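PDB 1V30: hypothetical UPF0131 protein PH0828 from Pyrococcus horikoshii, which is of uncharacterised function but probably acts as a gamma-glutamylcyclotransferase. Local coordinates for residues 22-30 and 62-72; 73-84 and 93-101. All blocks are in the same frame, centred on the assembly; numbering follows the deposited sequence.

Contact 1 (22-30 and 62-72)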
# COMPACT_ATOMS: atom_id res chain seq x y z
N LEU A 22 7.31 -6.43 3.66
CA LEU A 22 7.92 -5.45 4.55
C LEU A 22 7.06 -5.09 5.75
O LEU A 22 7.31 -4.08 6.42
CB LEU A 22 8.28 -4.17 3.78
CG LEU A 22 9.43 -4.32 2.79
CD1 LEU A 22 9.65 -3.01 2.06
CD2 LEU A 22 10.70 -4.74 3.53
N HIS A 23 6.06 -5.91 6.06
CA HIS A 23 5.20 -5.60 7.18
C HIS A 23 5.90 -5.51 8.52
O HIS A 23 5.41 -4.82 9.42
CB HIS A 23 4.04 -6.59 7.29
CG HIS A 23 3.02 -6.17 8.30
ND1 HIS A 23 2.27 -5.02 8.16
CD2 HIS A 23 2.65 -6.72 9.48
CE1 HIS A 23 1.49 -4.88 9.21
NE2 HIS A 23 1.70 -5.90 10.03
N TRP A 24 7.03 -6.19 8.67
CA TRP A 24 7.73 -6.15 9.95
C TRP A 24 8.10 -4.74 10.38
O TRP A 24 8.32 -4.48 11.56
CB TRP A 24 8.98 -7.05 9.92
CG TRP A 24 10.06 -6.64 8.97
CD1 TRP A 24 10.13 -6.91 7.63
CD2 TRP A 24 11.25 -5.91 9.29
NE1 TRP A 24 11.29 -6.40 7.10
CE2 TRP A 24 12.00 -5.78 8.09
CE3 TRP A 24 11.77 -5.36 10.47
CZ2 TRP A 24 13.23 -5.12 8.04
CZ3 TRP A 24 12.99 -4.70 10.42
CH2 TRP A 24 13.71 -4.58 9.21
N TYR A 25 8.16 -3.81 9.42
CA TYR A 25 8.48 -2.42 9.75
C TYR A 25 7.37 -1.77 10.57
O TYR A 25 7.60 -0.77 11.26
CB TYR A 25 8.70 -1.59 8.48
CG TYR A 25 10.12 -1.58 7.97
CD1 TYR A 25 10.54 -2.49 7.01
CD2 TYR A 25 11.05 -0.66 8.47
CE1 TYR A 25 11.86 -2.50 6.55
CE2 TYR A 25 12.37 -0.66 8.02
CZ TYR A 25 12.76 -1.58 7.06
OH TYR A 25 14.07 -1.58 6.62
N LEU A 26 6.17 -2.34 10.51
CA LEU A 26 5.02 -1.80 11.22
C LEU A 26 4.60 -2.58 12.46
O LEU A 26 3.52 -2.35 13.01
CB LEU A 26 3.82 -1.72 10.27
CG LEU A 26 3.97 -0.84 9.03
CD1 LEU A 26 2.72 -0.98 8.16
CD2 LEU A 26 4.18 0.60 9.44
N LYS A 27 5.44 -3.49 12.92
CA LYS A 27 5.12 -4.31 14.08
C LYS A 27 4.75 -3.54 15.35
O LYS A 27 4.04 -4.07 16.21
CB LYS A 27 6.26 -5.29 14.35
CG LYS A 27 6.10 -6.61 13.59
CD LYS A 27 5.44 -6.39 12.23
CE LYS A 27 5.02 -7.69 11.57
NZ LYS A 27 6.18 -8.54 11.19
N GLY A 28 5.23 -2.31 15.47
CA GLY A 28 4.91 -1.52 16.65
C GLY A 28 3.83 -0.48 16.39
O GLY A 28 3.34 0.16 17.32
N ALA A 29 3.46 -0.32 15.12
CA ALA A 29 2.45 0.65 14.72
C ALA A 29 1.03 0.28 15.15
O ALA A 29 0.75 -0.88 15.46
CB ALA A 29 2.50 0.84 13.21
N LYS A 30 0.14 1.27 15.16
CA LYS A 30 -1.25 1.04 15.53
C LYS A 30 -2.14 0.94 14.30
O LYS A 30 -2.21 1.87 13.50
CB LYS A 30 -1.76 2.16 16.44
CG LYS A 30 -3.23 2.02 16.83
CD LYS A 30 -3.67 3.03 17.89
CE LYS A 30 -3.53 4.46 17.41
NZ LYS A 30 -2.11 4.89 17.28
N TYR A 62 -2.51 2.97 9.22
CA TYR A 62 -1.77 2.87 10.47
C TYR A 62 -1.30 4.21 10.99
O TYR A 62 -1.18 5.18 10.24
CB TYR A 62 -0.51 2.02 10.31
CG TYR A 62 -0.73 0.57 9.96
CD1 TYR A 62 -1.01 0.19 8.65
CD2 TYR A 62 -0.68 -0.41 10.94
CE1 TYR A 62 -1.22 -1.15 8.32
CE2 TYR A 62 -0.89 -1.75 10.63
CZ TYR A 62 -1.16 -2.11 9.32
OH TYR A 62 -1.39 -3.42 9.00
N GLU A 63 -1.04 4.26 12.30
CA GLU A 63 -0.50 5.44 12.94
C GLU A 63 0.90 4.95 13.33
O GLU A 63 1.03 3.94 14.02
CB GLU A 63 -1.27 5.81 14.22
CG GLU A 63 -2.68 6.31 14.00
CD GLU A 63 -3.26 6.94 15.26
OE1 GLU A 63 -4.48 7.21 15.30
OE2 GLU A 63 -2.48 7.17 16.22
N VAL A 64 1.93 5.66 12.87
CA VAL A 64 3.30 5.28 13.19
C VAL A 64 4.04 6.48 13.77
O VAL A 64 3.69 7.62 13.47
CB VAL A 64 4.06 4.81 11.92
CG1 VAL A 64 3.31 3.68 11.25
CG2 VAL A 64 4.23 5.97 10.95
N ASP A 65 5.05 6.24 14.60
CA ASP A 65 5.79 7.36 15.16
C ASP A 65 6.77 7.89 14.12
O ASP A 65 6.98 7.27 13.08
CB ASP A 65 6.53 6.96 16.45
CG ASP A 65 7.44 5.76 16.27
OD1 ASP A 65 8.18 5.71 15.27
OD2 ASP A 65 7.43 4.88 17.16
N LYS A 66 7.34 9.06 14.41
CA LYS A 66 8.28 9.71 13.50
C LYS A 66 9.46 8.83 13.09
O LYS A 66 9.79 8.73 11.91
CB LYS A 66 8.79 11.00 14.13
CG LYS A 66 9.68 11.84 13.23
CD LYS A 66 10.02 13.17 13.89
CE LYS A 66 10.90 14.03 13.00
NZ LYS A 66 11.15 15.37 13.61
N GLU A 67 10.09 8.20 14.07
CA GLU A 67 11.24 7.35 13.81
C GLU A 67 10.89 6.21 12.86
O GLU A 67 11.63 5.92 11.92
CB GLU A 67 11.78 6.79 15.13
CG GLU A 67 13.28 6.54 15.15
CD GLU A 67 13.66 5.15 14.67
OE1 GLU A 67 13.23 4.17 15.31
OE2 GLU A 67 14.38 5.04 13.65
N THR A 68 9.74 5.58 13.09
CA THR A 68 9.30 4.48 12.23
C THR A 68 9.05 4.97 10.81
O THR A 68 9.49 4.34 9.85
CB THR A 68 8.01 3.84 12.78
OG1 THR A 68 8.27 3.27 14.07
CG2 THR A 68 7.52 2.75 11.84
N PHE A 69 8.35 6.10 10.67
CA PHE A 69 8.08 6.64 9.34
C PHE A 69 9.38 6.95 8.59
O PHE A 69 9.51 6.62 7.42
CB PHE A 69 7.24 7.91 9.42
CG PHE A 69 6.94 8.50 8.07
CD1 PHE A 69 5.92 7.99 7.29
CD2 PHE A 69 7.73 9.53 7.56
CE1 PHE A 69 5.69 8.48 6.01
CE2 PHE A 69 7.51 10.03 6.28
CZ PHE A 69 6.48 9.50 5.50
N GLU A 70 10.32 7.59 9.27
CA GLU A 70 11.59 7.93 8.63
C GLU A 70 12.36 6.68 8.19
O GLU A 70 12.98 6.68 7.13
CB GLU A 70 12.46 8.78 9.57
CG GLU A 70 11.92 10.19 9.77
CD GLU A 70 12.84 11.07 10.60
OE1 GLU A 70 13.99 10.66 10.86
OE2 GLU A 70 12.41 12.17 11.00
N ARG A 71 12.30 5.62 9.00
CA ARG A 71 12.99 4.39 8.65
C ARG A 71 12.41 3.80 7.37
O ARG A 71 13.14 3.37 6.48
CB ARG A 71 12.88 3.35 9.77
CG ARG A 71 13.87 3.52 10.90
CD ARG A 71 14.30 2.16 11.43
NE ARG A 71 13.17 1.31 11.78
CZ ARG A 71 12.38 1.50 12.82
NH1 ARG A 71 12.59 2.52 13.64
NH2 ARG A 71 11.37 0.67 13.06
N ILE A 72 11.08 3.79 7.29
CA ILE A 72 10.40 3.25 6.12
C ILE A 72 10.71 4.08 4.88
O ILE A 72 10.99 3.54 3.81
CB ILE A 72 8.87 3.23 6.34
CG1 ILE A 72 8.52 2.23 7.45
CG2 ILE A 72 8.16 2.87 5.03
CD1 ILE A 72 7.05 2.22 7.82

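Contact 2 (73-84 and 93-101)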
# COMPACT_ATOMS: atom_id res chain seq x y z
N ASN A 73 10.66 5.40 5.04
CA ASN A 73 10.89 6.31 3.92
C ASN A 73 12.36 6.35 3.49
O ASN A 73 12.73 7.12 2.59
CB ASN A 73 10.39 7.71 4.29
CG ASN A 73 9.92 8.50 3.07
OD1 ASN A 73 9.42 7.93 2.10
ND2 ASN A 73 10.07 9.82 3.13
N GLU A 74 13.19 5.53 4.12
CA GLU A 74 14.61 5.43 3.80
C GLU A 74 14.88 4.12 3.05
O GLU A 74 15.92 3.98 2.40
CB GLU A 74 15.46 5.46 5.07
CG GLU A 74 15.90 6.84 5.51
CD GLU A 74 16.83 6.79 6.71
OE1 GLU A 74 17.36 7.86 7.10
OE2 GLU A 74 17.04 5.69 7.26
N ILE A 75 13.96 3.17 3.15
CA ILE A 75 14.11 1.87 2.49
C ILE A 75 14.42 2.05 1.01
O ILE A 75 13.76 2.82 0.31
CB ILE A 75 12.82 1.02 2.65
CG1 ILE A 75 12.50 0.83 4.14
CG2 ILE A 75 13.01 -0.35 1.99
CD1 ILE A 75 11.21 0.08 4.42
N GLU A 76 15.44 1.35 0.53
CA GLU A 76 15.87 1.44 -0.85
C GLU A 76 14.75 1.21 -1.87
O GLU A 76 14.65 1.92 -2.86
CB GLU A 76 16.99 0.43 -1.11
CG GLU A 76 17.82 0.72 -2.35
CD GLU A 76 18.58 2.03 -2.25
OE1 GLU A 76 19.22 2.43 -3.24
OE2 GLU A 76 18.53 2.67 -1.17
N ILE A 77 13.90 0.22 -1.61
CA ILE A 77 12.81 -0.10 -2.52
C ILE A 77 11.82 1.05 -2.71
O ILE A 77 11.02 1.04 -3.65
CB ILE A 77 12.06 -1.38 -2.04
CG1 ILE A 77 11.42 -2.09 -3.24
CG2 ILE A 77 11.01 -1.03 -1.00
CD1 ILE A 77 12.43 -2.73 -4.17
N GLY A 78 11.88 2.04 -1.83
CA GLY A 78 10.99 3.18 -1.94
C GLY A 78 11.42 4.17 -3.01
O GLY A 78 10.73 5.15 -3.27
N THR A 79 12.57 3.89 -3.63
CA THR A 79 13.15 4.74 -4.67
C THR A 79 12.19 5.21 -5.76
O THR A 79 12.16 6.39 -6.12
CB THR A 79 14.33 4.03 -5.38
OG1 THR A 79 15.39 3.81 -4.44
CG2 THR A 79 14.84 4.85 -6.55
N GLY A 80 11.40 4.28 -6.28
CA GLY A 80 10.48 4.62 -7.35
C GLY A 80 9.14 5.18 -6.94
O GLY A 80 8.33 5.53 -7.80
N TYR A 81 8.88 5.27 -5.64
CA TYR A 81 7.61 5.80 -5.15
C TYR A 81 7.79 7.19 -4.54
O TYR A 81 8.84 7.51 -4.00
CB TYR A 81 7.03 4.88 -4.06
CG TYR A 81 6.87 3.42 -4.45
CD1 TYR A 81 7.94 2.53 -4.40
CD2 TYR A 81 5.62 2.92 -4.81
CE1 TYR A 81 7.78 1.18 -4.70
CE2 TYR A 81 5.44 1.56 -5.12
CZ TYR A 81 6.52 0.70 -5.05
OH TYR A 81 6.34 -0.64 -5.32
N ARG A 82 6.76 8.02 -4.65
CA ARG A 82 6.83 9.34 -4.06
C ARG A 82 5.65 9.50 -3.10
O ARG A 82 4.57 8.96 -3.33
CB ARG A 82 6.85 10.43 -5.15
CG ARG A 82 8.18 10.46 -5.91
CD ARG A 82 8.18 11.46 -7.06
NE ARG A 82 7.14 11.15 -8.04
CZ ARG A 82 7.07 11.68 -9.26
NH1 ARG A 82 7.98 12.56 -9.66
NH2 ARG A 82 6.08 11.34 -10.07
N LEU A 83 5.89 10.24 -2.03
CA LEU A 83 4.91 10.45 -0.98
C LEU A 83 3.79 11.41 -1.37
O LEU A 83 4.05 12.53 -1.80
CB LEU A 83 5.64 10.99 0.26
CG LEU A 83 4.97 10.86 1.62
CD1 LEU A 83 4.93 9.39 2.04
CD2 LEU A 83 5.76 11.67 2.64
N VAL A 84 2.55 10.96 -1.22
CA VAL A 84 1.40 11.79 -1.52
C VAL A 84 0.43 11.70 -0.35
O VAL A 84 0.58 10.84 0.52
CB VAL A 84 0.66 11.33 -2.81
CG1 VAL A 84 1.59 11.42 -4.00
CG2 VAL A 84 0.13 9.91 -2.64
N ALA A 93 -3.86 10.82 5.34
CA ALA A 93 -2.75 9.90 5.53
C ALA A 93 -1.79 9.99 4.35
O ALA A 93 -2.15 10.46 3.27
CB ALA A 93 -3.27 8.47 5.66
N PHE A 94 -0.55 9.55 4.57
CA PHE A 94 0.44 9.54 3.52
C PHE A 94 0.40 8.18 2.83
O PHE A 94 0.13 7.15 3.46
CB PHE A 94 1.85 9.77 4.08
CG PHE A 94 2.07 11.18 4.55
CD1 PHE A 94 1.93 11.51 5.89
CD2 PHE A 94 2.40 12.17 3.64
CE1 PHE A 94 2.12 12.82 6.33
CE2 PHE A 94 2.59 13.49 4.07
CZ PHE A 94 2.45 13.81 5.41
N LEU A 95 0.67 8.19 1.53
CA LEU A 95 0.66 6.98 0.72
C LEU A 95 1.83 7.08 -0.25
O LEU A 95 2.15 8.18 -0.71
CB LEU A 95 -0.67 6.86 -0.03
CG LEU A 95 -0.85 5.73 -1.04
CD1 LEU A 95 -2.28 5.22 -0.99
CD2 LEU A 95 -0.50 6.23 -2.44
N TRP A 96 2.46 5.95 -0.54
CA TRP A 96 3.59 5.92 -1.46
C TRP A 96 3.08 5.57 -2.85
O TRP A 96 2.78 4.41 -3.14
CB TRP A 96 4.62 4.89 -0.99
CG TRP A 96 5.45 5.38 0.15
CD1 TRP A 96 6.59 6.13 0.08
CD2 TRP A 96 5.20 5.17 1.55
NE1 TRP A 96 7.07 6.40 1.34
CE2 TRP A 96 6.23 5.82 2.26
CE3 TRP A 96 4.21 4.49 2.27
CZ2 TRP A 96 6.30 5.81 3.66
CZ3 TRP A 96 4.28 4.49 3.66
CH2 TRP A 96 5.32 5.14 4.34
N GLU A 97 2.99 6.59 -3.69
CA GLU A 97 2.51 6.46 -5.05
C GLU A 97 3.65 6.11 -6.01
O GLU A 97 4.71 6.73 -5.98
CB GLU A 97 1.86 7.78 -5.46
CG GLU A 97 1.54 7.92 -6.93
CD GLU A 97 0.96 9.29 -7.23
OE1 GLU A 97 -0.18 9.55 -6.80
OE2 GLU A 97 1.66 10.10 -7.87
N TRP A 98 3.42 5.12 -6.87
CA TRP A 98 4.45 4.75 -7.84
C TRP A 98 4.65 5.97 -8.75
O TRP A 98 3.68 6.52 -9.28
CB TRP A 98 4.01 3.52 -8.63
CG TRP A 98 5.00 3.09 -9.67
CD1 TRP A 98 4.78 3.01 -11.01
CD2 TRP A 98 6.35 2.66 -9.46
NE1 TRP A 98 5.90 2.56 -11.65
CE2 TRP A 98 6.89 2.34 -10.73
CE3 TRP A 98 7.17 2.51 -8.33
CZ2 TRP A 98 8.20 1.88 -10.90
CZ3 TRP A 98 8.48 2.05 -8.50
CH2 TRP A 98 8.98 1.74 -9.78
N GLY A 99 5.90 6.37 -8.94
CA GLY A 99 6.20 7.55 -9.74
C GLY A 99 6.47 7.42 -11.22
O GLY A 99 6.93 8.38 -11.85
N SER A 100 6.19 6.26 -11.80
CA SER A 100 6.40 6.05 -13.23
C SER A 100 5.23 5.26 -13.79
O SER A 100 4.23 5.06 -13.11
CB SER A 100 7.70 5.28 -13.46
OG SER A 100 8.82 6.03 -13.00
N LYS A 101 5.36 4.84 -15.05
CA LYS A 101 4.31 4.04 -15.67
C LYS A 101 4.22 2.75 -14.87
O LYS A 101 5.24 2.20 -14.47
CB LYS A 101 4.68 3.69 -17.11
CG LYS A 101 4.63 4.82 -18.12
CD LYS A 101 5.16 4.33 -19.46
CE LYS A 101 4.46 5.00 -20.64
NZ LYS A 101 4.60 6.48 -20.64
O HOH W 1 9.33 5.51 -10.43
O HOH W 2 6.87 10.88 -13.17
O HOH W 3 3.37 10.66 -10.09

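Contact 1 (22-30 and 62-72)
L26 lays one methyl, CD1, over the centre of the Y62 ring. CD1 lies 4.0 Å from the centroid of that ring and only 12° off its normal, a clear CH-pi contact. The other methyl, L26 CD2, touches both V64 CG1 and I72 CD1, each at 3.7 Å. CG is turned away from the carbonyl carbon (chi1 -61°), and the fork of the leucine can then reach both strand 56-64 and helix 66-72. A29 CB fills in beside it, 3.5 Å from V64 CG1. On the helix side Y25 and I72 slide past each other in opposite directions, with Y25 CB near I72 CG1. The H23 ring crosses the Y62 side chain at about a right angle. Y62 OH lies at the edge of the H23 ring, 3.2 Å from H23 CE1. The polar bonds of the two groups are made elsewhere: H23 ND1 with L16 O, Y62 OH with E60 OE1.

At the outer end, K30 and E63 form an antiparallel hydrogen-bonded pair. K30 N gives a nearly straight bond (169°) to E63 O. Their side chains run alongside each other to a salt bridge between K30 NZ and E63 OE2. The modelled distance is unusually short, so its fine geometry is doubtful. D65 caps helix 66-72: its OD1 accepts from both T68 N and T68 OG1.

The loop 22-30 thus covers the turn from strand 56-64 into helix 66-72 and leads into edge strand 30-37. Strand 8-12 flanks strand 56-64 across the sheet, and its I10 touches L26.

Contact 2 (73-84 and 93-101)
Y81 and W98 make an edge-to-face pair in an antiparallel beta hairpin, strands 81-86 and 93-98. The edge of the W98 six-membered ring points at the face of Y81, with the planes at 70° and the centroids 5.0 Å apart. W98 CE3 stands over the centre of the tyrosine ring. W98 has CG anti to its own N, which swings the indole back over G80. G80 O lies 3.3 Å from W98 CE3, near the rim of the indole, and accepts from G99 N.

L83 and W96 share the same face of the hairpin as Y81 and W98. They lie side by side, and L83 CD1 rests over the five-membered ring of the W96 indole, 3.9 Å from its centroid. L83 also crosses F94, with its CG 3.5 Å from F94 CD2. On the other face V84 and L95 run alongside each other, while E97 crosses V84 at about a right angle. E97 OE1 forms a salt bridge with K52 and accepts from Y40 OH; OE2 takes a water.

The backbones are joined by paired bonds between R82 and E97 and between V84 and L95. Y81 OH bonds to P48 O, and its side chain touches Y13, which is assigned to substrate binding by similarity. E76, the proton acceptor by similarity, lies in the short 3-10 segment leading into the hairpin. With Y81 on Y13, this is consistent with the hairpin lying beside the active site.

N73 reaches across to the indole edge of W96. W96 NE1 donates to N73 OD1 at 2.9 Å, and the bond is nearly straight (175°). The acceptor lies in the indole plane, but the donor stands 35° out of the amide carbonyl plane.

Overall arrangement
Contact 1 closes before contact 2 opens, so the two follow in series along the chain. Helix 66-72 ends where segment 73-84 begins. Their centres are about 15 Å apart, yet they touch. F69 packs on L83 and W96, and I72 on W96, with F69 CE1 3.6 Å from W96 CZ2. Y25 meets I75. Contact 1 joins loop 22-29 and the start of strand 30-37 to the end of strand 56-64 and helix 66-72. Contact 2 is the hairpin 81-86 and 93-98, whose F94 bonds by its backbone to strand 8-12 of the contact 1 sheet. L16, near I72, and Y13, near Y81, are substrate-binding residues by similarity, so both contacts probably border one pocket.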